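Local coordinates for putative dehydrogenase (Amycolatopsis orientalis, PDB 5A9T), which reduces cyclic imines to amines as an NADPH-dependent imine reductase, at residues 73-78 / 103-108. Numbering follows the deposited sequence.
Sequences DALYSA and NEALRW
Leu75 lies over one face of the Trp108 indole, and that apolar pairing carries most of the contact between the short helix 75-78 and helix 99-111. Leu75 CG stands 4.2 Å from the centroid of the six-membered ring, 28° off its normal, a CH-pi contact over the face. One branch of the leucine does the closest touching: CD2 comes within 3.6 Å of Trp108 CZ3, and also reaches the methyl group of Ala105, with Leu75 CD2 and Ala105 CB 3.9 Å apart. The leucine gets there because CG is anti to the backbone N (chi1 -165°), which extends the side chain toward helix 99-111. Trp108 answers with the same choice of first torsion and brings the indole up to the short helix 75-78. The pyrrole part of that ring meets Tyr76 near the main chain, Tyr76 CB lying 3.7 Å from Trp108 NE1, while the phenol leads away from helix 99-111. With the indole cut back to an alanine, Leu75 is likely to lose its aromatic partner and the CB of Tyr76 its neighbour, opening a gap between the two helices.

Outside the two segments Leu79 and Leu86 also touch the Trp108 side chain, and the ring of His112, whose ND1 is hydrogen-bonded to Trp108 O, meets the indole with planes at about 50°. Ala105 in turn packs on Tyr116 of strand 115-121. At the head of the short helix Ala74 occupies the N-cap position, and Ala74 O receives the amide of Ala78, Ala78 N to Ala74 O being 3.0 Å. The principle illustrated is apolar packing between neighbouring helices that follow successive parallel strands, 64-67 and 90-93, in the Rossmann-type NADP-binding domain.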
ATOM      1  N   ASP A  73      22.680  -3.645 -23.375  1.00 24.94           N
ATOM      2  CA  ASP A  73      24.134  -3.782 -23.438  1.00 24.33           C
ATOM      3  C   ASP A  73      24.395  -4.763 -22.280  1.00 28.26           C
ATOM      4  O   ASP A  73      23.447  -5.235 -21.537  1.00 31.13           O
ATOM      5  CB  ASP A  73      24.759  -2.430 -23.162  1.00 23.30           C
ATOM      6  CG  ASP A  73      26.240  -2.292 -23.620  1.00 22.90           C
ATOM      7  OD1 ASP A  73      26.963  -3.294 -24.101  1.00 23.20           O
ATOM      8  OD2 ASP A  73      26.829  -1.192 -23.545  1.00 23.51           O
ATOM      9  N   ALA A  74      25.655  -5.102 -22.174  1.00 24.78           N
ATOM     10  CA  ALA A  74      26.123  -6.154 -21.260  1.00 22.23           C
ATOM     11  C   ALA A  74      27.504  -5.732 -20.772  1.00 23.34           C
ATOM     12  O   ALA A  74      28.395  -5.364 -21.533  1.00 24.12           O
ATOM     13  CB  ALA A  74      26.350  -7.457 -21.869  1.00 24.17           C
ATOM     14  N   LEU A  75      27.707  -5.931 -19.494  1.00 23.65           N
ATOM     15  CA  LEU A  75      29.019  -5.592 -18.924  1.00 24.28           C
ATOM     16  C   LEU A  75      30.148  -6.335 -19.565  1.00 24.22           C
ATOM     17  O   LEU A  75      31.213  -5.746 -19.800  1.00 22.66           O
ATOM     18  CB  LEU A  75      28.968  -6.031 -17.437  1.00 29.60           C
ATOM     19  CG  LEU A  75      29.888  -5.623 -16.423  1.00 32.30           C
ATOM     20  CD1 LEU A  75      29.615  -4.137 -16.351  1.00 31.92           C
ATOM     21  CD2 LEU A  75      29.625  -6.279 -15.076  1.00 31.91           C
ATOM     22  N   TYR A  76      29.997  -7.625 -19.866  1.00 21.74           N
ATOM     23  CA  TYR A  76      31.076  -8.364 -20.419  1.00 22.74           C
ATOM     24  C   TYR A  76      31.527  -7.714 -21.758  1.00 20.96           C
ATOM     25  O   TYR A  76      32.699  -7.896 -22.163  1.00 25.13           O
ATOM     26  CB  TYR A  76      30.833  -9.897 -20.591  1.00 22.71           C
ATOM     27  CG  TYR A  76      29.746 -10.285 -21.519  1.00 25.62           C
ATOM     28  CD1 TYR A  76      30.005 -10.495 -22.907  1.00 27.64           C
ATOM     29  CD2 TYR A  76      28.443 -10.473 -21.071  1.00 27.62           C
ATOM     30  CE1 TYR A  76      28.957 -10.764 -23.802  1.00 29.39           C
ATOM     31  CE2 TYR A  76      27.415 -10.762 -21.991  1.00 29.21           C
ATOM     32  CZ  TYR A  76      27.688 -10.934 -23.355  1.00 32.57           C
ATOM     33  OH  TYR A  76      26.623 -11.234 -24.238  1.00 28.39           O
ATOM     34  N   SER A  77      30.523  -7.173 -22.479  1.00 21.18           N
ATOM     35  CA  SER A  77      30.813  -6.565 -23.777  1.00 20.04           C
ATOM     36  C   SER A  77      31.393  -5.160 -23.664  1.00 19.69           C
ATOM     37  O   SER A  77      32.460  -4.883 -24.254  1.00 21.93           O
ATOM     38  CB  SER A  77      29.559  -6.527 -24.639  1.00 22.59           C
ATOM     39  OG  SER A  77      29.769  -5.749 -25.849  1.00 26.37           O
ATOM     40  N   ALA A  78      30.772  -4.263 -22.891  1.00 18.84           N
ATOM     41  CA  ALA A  78      31.301  -2.913 -22.716  1.00 17.53           C
ATOM     42  C   ALA A  78      32.673  -2.884 -22.095  1.00 19.02           C
ATOM     43  O   ALA A  78      33.504  -2.068 -22.525  1.00 21.24           O
ATOM     44  CB  ALA A  78      30.328  -2.103 -21.891  1.00 19.83           C
ATOM     45  N   ASN A 103      24.404 -12.383 -10.607  1.00 24.12           N
ATOM     46  CA  ASN A 103      25.261 -13.469 -10.220  1.00 24.48           C
ATOM     47  C   ASN A 103      26.309 -13.789 -11.270  1.00 23.20           C
ATOM     48  O   ASN A 103      27.474 -14.140 -10.896  1.00 24.47           O
ATOM     49  CB  ASN A 103      24.374 -14.667  -9.962  1.00 27.84           C
ATOM     50  CG  ASN A 103      24.161 -14.807  -8.518  1.00 39.36           C
ATOM     51  OD1 ASN A 103      25.032 -15.317  -7.842  1.00 47.66           O
ATOM     52  ND2 ASN A 103      23.205 -14.128  -8.003  1.00 36.61           N
ATOM     53  N   GLU A 104      25.903 -13.758 -12.523  1.00 21.16           N
ATOM     54  CA  GLU A 104      26.794 -13.926 -13.715  1.00 22.91           C
ATOM     55  C   GLU A 104      27.872 -12.863 -13.691  1.00 27.47           C
ATOM     56  O   GLU A 104      29.079 -13.169 -13.841  1.00 27.10           O
ATOM     57  CB  GLU A 104      26.090 -13.806 -15.110  1.00 24.76           C
ATOM     58  N   ALA A 105      27.452 -11.605 -13.520  1.00 21.94           N
ATOM     59  CA  ALA A 105      28.462 -10.544 -13.477  1.00 20.80           C
ATOM     60  C   ALA A 105      29.398 -10.674 -12.279  1.00 21.61           C
ATOM     61  O   ALA A 105      30.586 -10.296 -12.474  1.00 20.08           O
ATOM     62  CB  ALA A 105      27.717  -9.197 -13.416  1.00 20.20           C
ATOM     63  N   LEU A 106      29.003 -11.078 -11.121  1.00 19.88           N
ATOM     64  CA  LEU A 106      29.890 -11.286  -9.990  0.70 20.99           C
ATOM     65  C   LEU A 106      30.969 -12.328 -10.410  1.00 24.14           C
ATOM     66  O   LEU A 106      32.153 -12.110 -10.209  1.00 22.50           O
ATOM     67  CB  LEU A 106      29.126 -11.723  -8.746  0.70 26.71           C
ATOM     68  CG  LEU A 106      29.915 -11.902  -7.437  0.70 30.03           C
ATOM     69  CD1 LEU A 106      30.431 -13.299  -7.177  0.70 29.38           C
ATOM     70  CD2 LEU A 106      31.091 -10.990  -7.348  0.70 33.77           C
ATOM     71  N   ARG A 107      30.540 -13.443 -10.956  1.00 23.35           N
ATOM     72  CA  ARG A 107      31.538 -14.465 -11.390  1.00 24.79           C
ATOM     73  C   ARG A 107      32.462 -13.892 -12.450  1.00 23.77           C
ATOM     74  O   ARG A 107      33.698 -14.236 -12.392  1.00 23.18           O
ATOM     75  CB  ARG A 107      30.787 -15.723 -11.901  1.00 27.02           C
ATOM     76  CG  ARG A 107      30.149 -16.424 -10.714  1.00 32.15           C
ATOM     77  CD  ARG A 107      29.612 -17.817 -11.081  1.00 39.52           C
ATOM     78  NE  ARG A 107      28.564 -17.773 -12.119  1.00 43.84           N
ATOM     79  CZ  ARG A 107      27.243 -17.679 -11.894  1.00 51.86           C
ATOM     80  NH1 ARG A 107      26.717 -17.626 -10.663  1.00 48.96           N
ATOM     81  NH2 ARG A 107      26.430 -17.612 -12.922  1.00 49.62           N
ATOM     82  N   TRP A 108      31.978 -13.147 -13.454  1.00 20.02           N
ATOM     83  CA  TRP A 108      32.715 -12.497 -14.418  1.00 19.86           C
ATOM     84  C   TRP A 108      33.834 -11.641 -13.734  1.00 20.46           C
ATOM     85  O   TRP A 108      35.036 -11.647 -14.073  1.00 19.36           O
ATOM     86  CB  TRP A 108      31.851 -11.695 -15.393  1.00 23.12           C
ATOM     87  CG  TRP A 108      32.545 -10.799 -16.288  1.00 25.76           C
ATOM     88  CD1 TRP A 108      32.971 -11.054 -17.539  1.00 27.31           C
ATOM     89  CD2 TRP A 108      32.825  -9.378 -16.077  1.00 23.61           C
ATOM     90  NE1 TRP A 108      33.560  -9.977 -18.073  1.00 26.89           N
ATOM     91  CE2 TRP A 108      33.442  -8.927 -17.242  1.00 25.83           C
ATOM     92  CE3 TRP A 108      32.638  -8.526 -15.037  1.00 29.19           C
ATOM     93  CZ2 TRP A 108      33.929  -7.649 -17.408  1.00 29.84           C
ATOM     94  CZ3 TRP A 108      33.072  -7.166 -15.191  1.00 29.55           C
ATOM     95  CH2 TRP A 108      33.708  -6.769 -16.394  1.00 29.74           C
TER